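Local structure of ectoine dioxygenase (Sphingopyxis alaskensis, 4MHR) at residues Pro14-Ala19 with Asp154-His159; Phe101-His104 with Val109-Arg112; Val122-Phe125 with Glu130-Ile133; Val89-Pro92 with Ile97-Ile100. The protein catalyses the iron- and 2-oxoglutarate-dependent hydroxylation of L-ectoine to 5-hydroxyectoine, a compatible solute that helps cells survive extreme osmotic stress. All blocks are in the same frame, centred on the assembly; numbering follows the deposited sequence.

Contact 1. Residues Pro14-Ala19 with Asp154-His159; sequences PSRQRA and DFETWH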
loop_
_atom_site.group_PDB
_atom_site.type_symbol
_atom_site.label_atom_id
_atom_site.label_comp_id
_atom_site.label_asym_id
_atom_site.label_seq_id
_atom_site.Cartn_x
_atom_site.Cartn_y
_atom_site.Cartn_z
ATOM N N PRO A 14 -8.455 7.547 17.972
ATOM C CA PRO A 14 -9.746 6.807 18.198
ATOM C C PRO A 14 -10.670 6.851 17.035
ATOM O O PRO A 14 -10.821 7.900 16.435
ATOM C CB PRO A 14 -10.376 7.539 19.385
ATOM C CG PRO A 14 -9.762 8.888 19.371
ATOM C CD PRO A 14 -8.376 8.770 18.778
ATOM N N SER A 15 -11.248 5.735 16.649
ATOM C CA SER A 15 -12.185 5.734 15.556
ATOM C C SER A 15 -13.218 4.654 15.832
ATOM O O SER A 15 -12.979 3.755 16.660
ATOM C CB SER A 15 -11.471 5.450 14.210
ATOM O OG SER A 15 -12.370 5.469 13.101
ATOM N N ARG A 16 -14.334 4.719 15.094
ATOM C CA ARG A 16 -15.451 3.771 15.255
ATOM C C ARG A 16 -16.037 3.710 16.677
ATOM O O ARG A 16 -16.565 2.694 17.065
ATOM C CB ARG A 16 -15.080 2.364 14.783
ATOM C CG ARG A 16 -14.325 2.386 13.476
ATOM C CD ARG A 16 -14.231 1.040 12.881
ATOM N NE ARG A 16 -13.200 0.980 11.847
ATOM C CZ ARG A 16 -12.773 -0.150 11.322
ATOM N NH1 ARG A 16 -13.286 -1.317 11.686
ATOM N NH2 ARG A 16 -11.830 -0.142 10.396
ATOM N N GLN A 17 -15.953 4.808 17.421
ATOM C CA GLN A 17 -16.448 4.863 18.794
ATOM C C GLN A 17 -17.738 5.684 18.807
ATOM O O GLN A 17 -18.754 5.203 19.265
ATOM C CB GLN A 17 -15.376 5.409 19.766
ATOM C CG GLN A 17 -14.244 4.410 20.044
ATOM C CD GLN A 17 -13.056 5.040 20.762
ATOM O OE1 GLN A 17 -13.175 6.123 21.339
ATOM N NE2 GLN A 17 -11.893 4.372 20.715
ATOM N N ARG A 18 -17.713 6.884 18.241
ATOM C CA ARG A 18 -18.918 7.706 18.119
ATOM C C ARG A 18 -19.790 7.354 16.914
ATOM O O ARG A 18 -19.413 6.569 16.006
ATOM C CB ARG A 18 -18.560 9.195 18.028
ATOM C CG ARG A 18 -17.665 9.739 19.122
ATOM C CD ARG A 18 -18.156 9.381 20.520
ATOM N NE ARG A 18 -17.634 10.300 21.545
ATOM C CZ ARG A 18 -17.666 10.096 22.864
ATOM N NH1 ARG A 18 -18.185 8.989 23.386
ATOM N NH2 ARG A 18 -17.162 11.014 23.676
ATOM N N ALA A 19 -20.979 7.961 16.927
ATOM C CA ALA A 19 -21.906 7.871 15.818
ATOM C C ALA A 19 -21.675 9.050 14.882
ATOM O O ALA A 19 -22.145 9.000 13.766
ATOM C CB ALA A 19 -23.362 7.829 16.302
ATOM N N ASP A 154 -5.833 3.146 4.752
ATOM C CA ASP A 154 -5.349 1.893 5.331
ATOM C C ASP A 154 -5.066 2.013 6.811
ATOM O O ASP A 154 -5.331 1.072 7.568
ATOM C CB ASP A 154 -4.040 1.481 4.650
ATOM C CG ASP A 154 -4.231 1.095 3.171
ATOM O OD1 ASP A 154 -5.304 0.584 2.814
ATOM O OD2 ASP A 154 -3.278 1.283 2.399
ATOM N N PHE A 155 -4.562 3.179 7.249
ATOM C CA PHE A 155 -4.133 3.287 8.624
ATOM C C PHE A 155 -5.312 3.139 9.567
ATOM O O PHE A 155 -5.183 2.604 10.662
ATOM C CB PHE A 155 -3.357 4.554 8.874
ATOM C CG PHE A 155 -3.073 4.780 10.348
ATOM C CD1 PHE A 155 -2.063 4.044 10.972
ATOM C CD2 PHE A 155 -3.868 5.675 11.099
ATOM C CE1 PHE A 155 -1.814 4.207 12.322
ATOM C CE2 PHE A 155 -3.622 5.848 12.460
ATOM C CZ PHE A 155 -2.600 5.081 13.064
ATOM N N GLU A 156 -6.488 3.646 9.179
ATOM C CA GLU A 156 -7.642 3.602 10.090
ATOM C C GLU A 156 -7.994 2.138 10.400
ATOM O O GLU A 156 -8.273 1.804 11.563
ATOM C CB GLU A 156 -8.845 4.367 9.556
ATOM C CG GLU A 156 -9.967 4.638 10.566
ATOM C CD GLU A 156 -11.023 3.505 10.657
ATOM O OE1 GLU A 156 -10.924 2.565 9.885
ATOM O OE2 GLU A 156 -11.912 3.564 11.569
ATOM N N THR A 157 -7.910 1.267 9.378
ATOM C CA THR A 157 -8.034 -0.166 9.603
ATOM C C THR A 157 -6.887 -0.795 10.367
ATOM O O THR A 157 -7.113 -1.587 11.303
ATOM C CB THR A 157 -8.253 -0.898 8.300
ATOM O OG1 THR A 157 -9.495 -0.463 7.783
ATOM C CG2 THR A 157 -8.230 -2.457 8.452
ATOM N N TRP A 158 -5.661 -0.505 9.954
ATOM C CA TRP A 158 -4.502 -1.068 10.635
ATOM C C TRP A 158 -4.498 -0.718 12.136
ATOM O O TRP A 158 -4.157 -1.533 12.968
ATOM C CB TRP A 158 -3.191 -0.693 9.930
ATOM C CG TRP A 158 -3.104 -1.233 8.545
ATOM C CD1 TRP A 158 -3.841 -2.300 8.023
ATOM C CD2 TRP A 158 -2.291 -0.750 7.464
ATOM N NE1 TRP A 158 -3.523 -2.504 6.716
ATOM C CE2 TRP A 158 -2.568 -1.580 6.330
ATOM C CE3 TRP A 158 -1.393 0.325 7.324
ATOM C CZ2 TRP A 158 -1.949 -1.396 5.087
ATOM C CZ3 TRP A 158 -0.791 0.552 6.085
ATOM C CH2 TRP A 158 -1.077 -0.304 4.958
ATOM N N HIS A 159 -4.901 0.469 12.463
ATOM C CA HIS A 159 -4.930 0.905 13.822
ATOM C C HIS A 159 -6.100 0.218 14.583
ATOM O O HIS A 159 -5.880 -0.492 15.572
ATOM C CB HIS A 159 -5.119 2.401 13.824
ATOM C CG HIS A 159 -5.194 2.997 15.190
ATOM N ND1 HIS A 159 -4.096 3.101 16.025
ATOM C CD2 HIS A 159 -6.243 3.485 15.884
ATOM C CE1 HIS A 159 -4.476 3.668 17.155
ATOM N NE2 HIS A 159 -5.769 3.924 17.088
#
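Arg16 takes hold of Glu156 side-on, through NE and one terminal nitrogen, a bidentate salt bridge that ties the N-terminal loop to the helix 154-162 of this cupin-fold dioxygenase. Arg16 NE lies 2.9 Å from Glu156 OE2, approaching its syn lone pair, and Arg16 NH2 reaches Glu156 OE1 over the same distance of 2.9 Å. The guanidinium and carboxylate planes differ by 25°, and both acceptor oxygens lie near the guanidinium plane. At the edge of the guanidinium, close to its plane, Thr157 OG1 stands 3.5 Å from Arg16 NH2. Glu156 OE2 also accepts a hydrogen bond from Ser15 OG, modelled rather short at 2.5 Å, so two consecutive loop residues donate to one oxygen of this buried glutamate. With CG anti to its backbone N (chi1 -167°) and a bend at chi2, the glutamate brings its carboxylate out to the loop, while the arginine runs extended from CG to NE to meet it.

Further out, Arg16 NH1 forms a second salt bridge with Glu161, farther along the same helix. Tyr196 packs against both Ser15 and Glu156. The helix begins with the iron ligand Asp154 and carries Trp158, important for ectoine stabilisation; Trp158 points away from the loop and Asp154 makes no contact with it. Ser15 OG has a further hydrogen-bond partner in the backbone N of Cys199.

Contact 2. Residues Phe101-His104 with Val109-Arg112; sequences FEIH and VMAR
Ile103 holds CG1 between its backbone N and carbonyl carbon (chi1 51°), the crowded position, and from there its extended chain carries CD1 toward Met110. The methionine answers with CG beside its own backbone N (chi1 -56°) and a bend at chi2. The two chains cross at a slant, Ile103 CD1 meeting Met110 CG at 3.9 Å, whereas the sulfur end of the methionine leads away from the isoleucine.

Closer approaches involve the backbone: Ile103 O lies 3.4 Å from Met110 CB, and His104 O lies 3.2 Å from Ala111 CB. No hydrogen bond joins the segments, and the backbones come together at His104 and Ala111, whose CA atoms are 4.2 Å apart. The imidazole of His104 turns away from this interface, and its ND1 is hydrogen-bonded to Ser136 OG on the strand 131-141. Ile103 also rests on that strand, through Ser136 and Leu138, while Met110 touches Ala73 of the helix 63-78. Glu102 occupies the N-cap position of the short helix 103-106. Two short successive helices joined by a tight connection thus follow the edge hairpin: the second packs on helix 63-78, and the first rests on strand 131-141 of the large sheet of the cupin fold.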
loop_
_atom_site.group_PDB
_atom_site.type_symbol
_atom_site.label_atom_id
_atom_site.label_comp_id
_atom_site.label_asym_id
_atom_site.label_seq_id
_atom_site.Cartn_x
_atom_site.Cartn_y
_atom_site.Cartn_z
ATOM N N PHE A 101 -2.538 -12.848 -0.647
ATOM C CA PHE A 101 -1.860 -12.213 0.517
ATOM C C PHE A 101 -0.606 -12.980 0.869
ATOM O O PHE A 101 -0.449 -14.132 0.451
ATOM C CB PHE A 101 -2.797 -12.170 1.727
ATOM C CG PHE A 101 -3.849 -11.097 1.644
ATOM C CD1 PHE A 101 -3.595 -9.821 2.119
ATOM C CD2 PHE A 101 -5.094 -11.349 1.064
ATOM C CE1 PHE A 101 -4.552 -8.836 2.061
ATOM C CE2 PHE A 101 -6.052 -10.348 0.978
ATOM C CZ PHE A 101 -5.787 -9.088 1.486
ATOM N N GLU A 102 0.315 -12.339 1.565
ATOM C CA GLU A 102 1.558 -12.979 2.014
ATOM C C GLU A 102 2.448 -13.405 0.880
ATOM O O GLU A 102 3.243 -14.383 0.982
ATOM C CB GLU A 102 1.250 -14.167 2.951
ATOM C CG GLU A 102 0.689 -13.761 4.287
ATOM C CD GLU A 102 1.822 -13.154 5.132
ATOM O OE1 GLU A 102 2.772 -13.901 5.453
ATOM O OE2 GLU A 102 1.816 -11.926 5.403
ATOM N N ILE A 103 2.395 -12.686 -0.226
ATOM C CA ILE A 103 3.279 -13.061 -1.321
ATOM C C ILE A 103 4.756 -12.966 -1.012
ATOM O O ILE A 103 5.574 -13.660 -1.627
ATOM C CB ILE A 103 3.083 -12.282 -2.622
ATOM C CG1 ILE A 103 3.087 -10.767 -2.385
ATOM C CG2 ILE A 103 1.837 -12.724 -3.315
ATOM C CD1 ILE A 103 3.102 -10.005 -3.701
ATOM N N HIS A 104 5.103 -12.081 -0.105
ATOM C CA HIS A 104 6.478 -11.924 0.256
ATOM C C HIS A 104 6.960 -13.169 1.024
ATOM O O HIS A 104 8.143 -13.411 1.067
ATOM C CB HIS A 104 6.669 -10.652 1.103
ATOM C CG HIS A 104 6.122 -10.779 2.490
ATOM N ND1 HIS A 104 4.778 -10.844 2.765
ATOM C CD2 HIS A 104 6.748 -10.915 3.682
ATOM C CE1 HIS A 104 4.593 -10.968 4.064
ATOM N NE2 HIS A 104 5.774 -11.000 4.641
ATOM N N VAL A 109 10.637 -14.846 -5.494
ATOM C CA VAL A 109 10.774 -13.629 -6.295
ATOM C C VAL A 109 10.196 -12.394 -5.553
ATOM O O VAL A 109 10.848 -11.349 -5.502
ATOM C CB VAL A 109 10.035 -13.804 -7.625
ATOM C CG1 VAL A 109 10.007 -12.517 -8.430
ATOM C CG2 VAL A 109 10.661 -14.930 -8.470
ATOM N N MET A 110 8.972 -12.525 -5.014
ATOM C CA MET A 110 8.311 -11.430 -4.275
ATOM C C MET A 110 8.972 -11.138 -2.948
ATOM O O MET A 110 9.050 -9.968 -2.561
ATOM C CB MET A 110 6.827 -11.648 -4.105
ATOM C CG MET A 110 6.113 -11.850 -5.419
ATOM S SD MET A 110 6.343 -10.524 -6.647
ATOM C CE MET A 110 5.585 -11.198 -8.108
ATOM N N ALA A 111 9.553 -12.154 -2.300
ATOM C CA ALA A 111 10.425 -11.890 -1.123
ATOM C C ALA A 111 11.629 -11.047 -1.512
ATOM O O ALA A 111 12.006 -10.087 -0.814
ATOM C CB ALA A 111 10.914 -13.188 -0.449
ATOM N N ARG A 112 12.246 -11.410 -2.632
ATOM C CA ARG A 112 13.410 -10.713 -3.120
ATOM C C ARG A 112 13.057 -9.286 -3.596
ATOM O O ARG A 112 13.846 -8.374 -3.397
ATOM C CB ARG A 112 14.045 -11.502 -4.267
ATOM C CG ARG A 112 15.337 -10.946 -4.841
ATOM C CD ARG A 112 16.421 -10.584 -3.805
ATOM N NE ARG A 112 17.530 -9.939 -4.528
ATOM C CZ ARG A 112 17.560 -8.668 -4.923
ATOM N NH1 ARG A 112 16.531 -7.827 -4.657
ATOM N NH2 ARG A 112 18.609 -8.204 -5.586
#

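Contact 3. Residues Val122-Phe125 with Glu130-Ile133; sequences VARF and EVYI
Glu130, in the turn just ahead of the strand 131-141, meets Arg124 of the helix 117-127 in a two-pronged salt bridge. Arg124 NE lies 3.1 Å from Glu130 OE1, and Arg124 NH2 stands at the same distance, 3.1 Å, from Glu130 OE2. Both bonds are almost straight. They differ at the acceptor end: OE2 offers its syn lone pair, while the donor to OE1 comes from the syn side but 31° out of the carboxylate plane. That tilt accompanies the 34° between the guanidinium and carboxylate planes. Although the CB of Glu130 starts off away from the helix, a bend at chi2 (-51°) folds the carboxylate back, and the two side chains then run side by side in the same direction.

The pair spans a helix-to-strand connection, the turn by which the helix 117-127 leads into an interior strand of the large antiparallel sheet of the cupin fold. Arg124 has a further charged partner, since its NH1 forms a salt bridge with Asp121 one turn earlier in the helix; the guanidinium is thus shared between two acidic residues and its rotation is probably well fixed.

Val131 follows and supplies the apolar half. Its CG2 lies 3.8 Å from Arg124 CG, so the aliphatic part of the arginine packs across the valine at about a right angle. The other methyl, Val131 CG1, turns to Ala123 and stands 4.2 Å from Ala123 CB. Tyr271, on the neighbouring strand 264-273, touches both Ala123 and Val131.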
loop_
_atom_site.group_PDB
_atom_site.type_symbol
_atom_site.label_atom_id
_atom_site.label_comp_id
_atom_site.label_asym_id
_atom_site.label_seq_id
_atom_site.Cartn_x
_atom_site.Cartn_y
_atom_site.Cartn_z
ATOM N N VAL A 122 14.364 3.015 0.611
ATOM C CA VAL A 122 13.445 4.182 0.556
ATOM C C VAL A 122 12.484 4.101 1.720
ATOM O O VAL A 122 12.247 5.105 2.437
ATOM C CB VAL A 122 12.738 4.253 -0.806
ATOM C CG1 VAL A 122 11.703 5.316 -0.834
ATOM C CG2 VAL A 122 13.697 4.557 -1.976
ATOM N N ALA A 123 11.994 2.884 1.995
ATOM C CA ALA A 123 11.189 2.694 3.187
ATOM C C ALA A 123 11.929 3.053 4.484
ATOM O O ALA A 123 11.332 3.662 5.413
ATOM C CB ALA A 123 10.676 1.273 3.324
ATOM N N ARG A 124 13.130 2.531 4.619
ATOM C CA ARG A 124 13.898 2.755 5.846
ATOM C C ARG A 124 14.156 4.270 6.012
ATOM O O ARG A 124 14.160 4.762 7.080
ATOM C CB ARG A 124 15.247 1.998 5.791
ATOM C CG ARG A 124 15.028 0.490 5.904
ATOM C CD ARG A 124 16.237 -0.309 5.390
ATOM N NE ARG A 124 17.289 -0.104 6.344
ATOM C CZ ARG A 124 18.335 0.686 6.170
ATOM N NH1 ARG A 124 18.572 1.295 5.014
ATOM N NH2 ARG A 124 19.154 0.856 7.186
ATOM N N PHE A 125 14.443 4.976 4.924
ATOM C CA PHE A 125 14.581 6.460 5.005
ATOM C C PHE A 125 13.251 7.135 5.462
ATOM O O PHE A 125 13.181 7.919 6.441
ATOM C CB PHE A 125 15.001 7.034 3.644
ATOM C CG PHE A 125 14.998 8.523 3.652
ATOM C CD1 PHE A 125 15.960 9.190 4.344
ATOM C CD2 PHE A 125 13.975 9.252 3.040
ATOM C CE1 PHE A 125 15.894 10.601 4.456
ATOM C CE2 PHE A 125 13.945 10.616 3.090
ATOM C CZ PHE A 125 14.891 11.279 3.829
ATOM N N GLU A 130 14.703 0.699 10.819
ATOM C CA GLU A 130 14.557 -0.614 10.187
ATOM C C GLU A 130 13.067 -0.967 9.974
ATOM O O GLU A 130 12.168 -0.532 10.742
ATOM C CB GLU A 130 15.247 -1.688 11.088
ATOM C CG GLU A 130 16.782 -1.445 11.277
ATOM C CD GLU A 130 17.511 -1.238 9.977
ATOM O OE1 GLU A 130 17.186 -1.891 8.926
ATOM O OE2 GLU A 130 18.372 -0.331 9.955
ATOM N N VAL A 131 12.791 -1.795 8.991
ATOM C CA VAL A 131 11.387 -2.060 8.589
ATOM C C VAL A 131 11.105 -3.547 8.432
ATOM O O VAL A 131 12.022 -4.345 8.287
ATOM C CB VAL A 131 11.079 -1.405 7.222
ATOM C CG1 VAL A 131 11.123 0.082 7.338
ATOM C CG2 VAL A 131 12.077 -1.833 6.177
ATOM N N TYR A 132 9.839 -3.905 8.431
ATOM C CA TYR A 132 9.456 -5.269 8.129
ATOM C C TYR A 132 8.160 -5.187 7.325
ATOM O O TYR A 132 7.551 -4.086 7.177
ATOM C CB TYR A 132 9.308 -6.074 9.440
ATOM C CG TYR A 132 8.068 -5.694 10.211
ATOM C CD1 TYR A 132 8.034 -4.553 11.008
ATOM C CD2 TYR A 132 6.936 -6.425 10.107
ATOM C CE1 TYR A 132 6.910 -4.207 11.671
ATOM C CE2 TYR A 132 5.762 -6.058 10.789
ATOM C CZ TYR A 132 5.779 -4.961 11.563
ATOM O OH TYR A 132 4.664 -4.530 12.244
ATOM N N ILE A 133 7.786 -6.318 6.732
ATOM C CA ILE A 133 6.583 -6.431 5.899
ATOM C C ILE A 133 5.371 -6.652 6.755
ATOM O O ILE A 133 5.249 -7.691 7.342
ATOM C CB ILE A 133 6.693 -7.519 4.811
ATOM C CG1 ILE A 133 7.917 -7.241 3.925
ATOM C CG2 ILE A 133 5.413 -7.546 3.962
ATOM C CD1 ILE A 133 7.895 -5.882 3.241
#

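Contact 4. Residues Val89-Pro92 with Ile97-Ile100; sequences VTEP and IRSI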
loop_
_atom_site.group_PDB
_atom_site.type_symbol
_atom_site.label_atom_id
_atom_site.label_comp_id
_atom_site.label_asym_id
_atom_site.label_seq_id
_atom_site.Cartn_x
_atom_site.Cartn_y
_atom_site.Cartn_z
ATOM N N VAL A 89 -7.920 -14.641 -2.216
ATOM C CA VAL A 89 -9.210 -13.986 -2.289
ATOM C C VAL A 89 -9.708 -14.088 -3.727
ATOM O O VAL A 89 -8.993 -13.730 -4.715
ATOM C CB VAL A 89 -9.158 -12.510 -1.844
ATOM C CG1 VAL A 89 -10.541 -11.827 -1.983
ATOM C CG2 VAL A 89 -8.649 -12.434 -0.411
ATOM N N THR A 90 -10.926 -14.593 -3.854
ATOM C CA THR A 90 -11.512 -14.845 -5.138
ATOM C C THR A 90 -12.635 -13.861 -5.371
ATOM O O THR A 90 -13.120 -13.215 -4.410
ATOM C CB THR A 90 -12.033 -16.297 -5.227
ATOM O OG1 THR A 90 -13.118 -16.434 -4.350
ATOM C CG2 THR A 90 -10.990 -17.302 -4.837
ATOM N N GLU A 91 -13.065 -13.722 -6.629
ATOM C CA GLU A 91 -14.338 -13.018 -6.921
ATOM C C GLU A 91 -15.451 -13.643 -6.050
ATOM O O GLU A 91 -15.376 -14.824 -5.746
ATOM C CB GLU A 91 -14.690 -13.109 -8.426
ATOM C CG GLU A 91 -15.850 -12.215 -8.874
ATOM C CD GLU A 91 -15.543 -10.713 -8.774
ATOM O OE1 GLU A 91 -14.352 -10.306 -8.827
ATOM O OE2 GLU A 91 -16.499 -9.910 -8.655
ATOM N N PRO A 92 -16.448 -12.859 -5.594
ATOM C CA PRO A 92 -17.415 -13.392 -4.602
ATOM C C PRO A 92 -18.147 -14.730 -4.864
ATOM O O PRO A 92 -18.231 -15.557 -3.939
ATOM C CB PRO A 92 -18.411 -12.237 -4.475
ATOM C CG PRO A 92 -17.487 -11.039 -4.558
ATOM C CD PRO A 92 -16.592 -11.386 -5.703
ATOM N N ILE A 97 -9.238 -15.889 -9.103
ATOM C CA ILE A 97 -8.377 -15.205 -8.109
ATOM C C ILE A 97 -8.406 -13.672 -8.339
ATOM O O ILE A 97 -8.432 -13.200 -9.479
ATOM C CB ILE A 97 -6.956 -15.776 -8.100
ATOM C CG1 ILE A 97 -6.990 -17.206 -7.576
ATOM C CG2 ILE A 97 -6.019 -15.033 -7.151
ATOM C CD1 ILE A 97 -5.681 -17.942 -7.680
ATOM N N ARG A 98 -8.578 -12.927 -7.258
ATOM C CA ARG A 98 -8.441 -11.468 -7.289
ATOM C C ARG A 98 -7.203 -10.961 -6.509
ATOM O O ARG A 98 -6.494 -10.075 -7.017
ATOM C CB ARG A 98 -9.681 -10.786 -6.818
ATOM C CG ARG A 98 -10.882 -10.961 -7.784
ATOM C CD ARG A 98 -10.785 -10.172 -9.117
ATOM N NE ARG A 98 -11.769 -10.665 -10.107
ATOM C CZ ARG A 98 -11.490 -11.603 -11.019
ATOM N NH1 ARG A 98 -10.295 -12.152 -11.056
ATOM N NH2 ARG A 98 -12.413 -12.018 -11.873
ATOM N N SER A 99 -6.953 -11.519 -5.318
ATOM C CA SER A 99 -5.729 -11.263 -4.500
ATOM C C SER A 99 -5.127 -12.525 -3.836
ATOM O O SER A 99 -5.856 -13.418 -3.366
ATOM C CB SER A 99 -5.998 -10.309 -3.345
ATOM O OG SER A 99 -6.631 -9.146 -3.768
ATOM N N ILE A 100 -3.803 -12.538 -3.795
ATOM C CA ILE A 100 -2.992 -13.445 -2.991
ATOM C C ILE A 100 -2.187 -12.649 -1.910
ATOM O O ILE A 100 -1.335 -11.811 -2.258
ATOM C CB ILE A 100 -2.018 -14.206 -3.863
ATOM C CG1 ILE A 100 -2.697 -14.938 -5.035
ATOM C CG2 ILE A 100 -1.234 -15.245 -3.042
ATOM C CD1 ILE A 100 -1.712 -15.442 -6.089
#
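Arg98 reaches Glu91 through its NE, which lies 2.9 Å from Glu91 OE1 in a one-bond salt bridge. The bond is bent (N-H...O 137°), and the nitrogen comes to the anti side of OE1, out of the carboxylate plane. The two flat groups are turned 47° against each other, and Glu91 OE1 also lies tilted from the guanidinium plane. Both chains bend at chi2: in Glu91, CG lies anti to the backbone N (chi1 -170°) before the turn, and in Arg98 the bend brings NE to the glutamate. Arg98 NH1 folds back to Ile97 O in a weak bond.

Next to this pair the backbone forms a classic beta bulge in the hairpin of strands 88-90 and 97-101, at the edge of the large sheet. Arg98 and Ser99 both face Val89, whose carbonyl oxygen accepts from Arg98 N at 2.7 Å and from Ser99 N at 3.1 Å. Val89 N returns a nearly straight bond to Ser99 O. On the same face of the sheet, Val89 CB and Ser99 CB approach to 4.1 Å. The hydroxyl of Ser99 hydrogen-bonds to Arg137 on the next strand, and that of Thr90 to Ser94 O within the hairpin loop.

Overall arrangement
Contacts 4, 2 and 3 follow one another along the chain: the hairpin of contact 4 runs into the helices of contact 2, and contact 3 then leads back into the same large sheet. Contacts 2 and 4 touch where Phe101 CE2 meets Val89 CG2 at 3.6 Å, contacts 2 and 3 where His104 CE1 meets Ile133 CG2 at 3.5 Å. Contact 1 stands apart, its centre 24 to 28 Å from the others, yet its helix carries Asp154 of the iron site. Around the active site, the side chain of Arg98 is about 6 Å from that of Lys141, which binds 2-oxoglutarate, and those of His104 and Thr157 are each about 7 Å from the ectoine-binding Gln135.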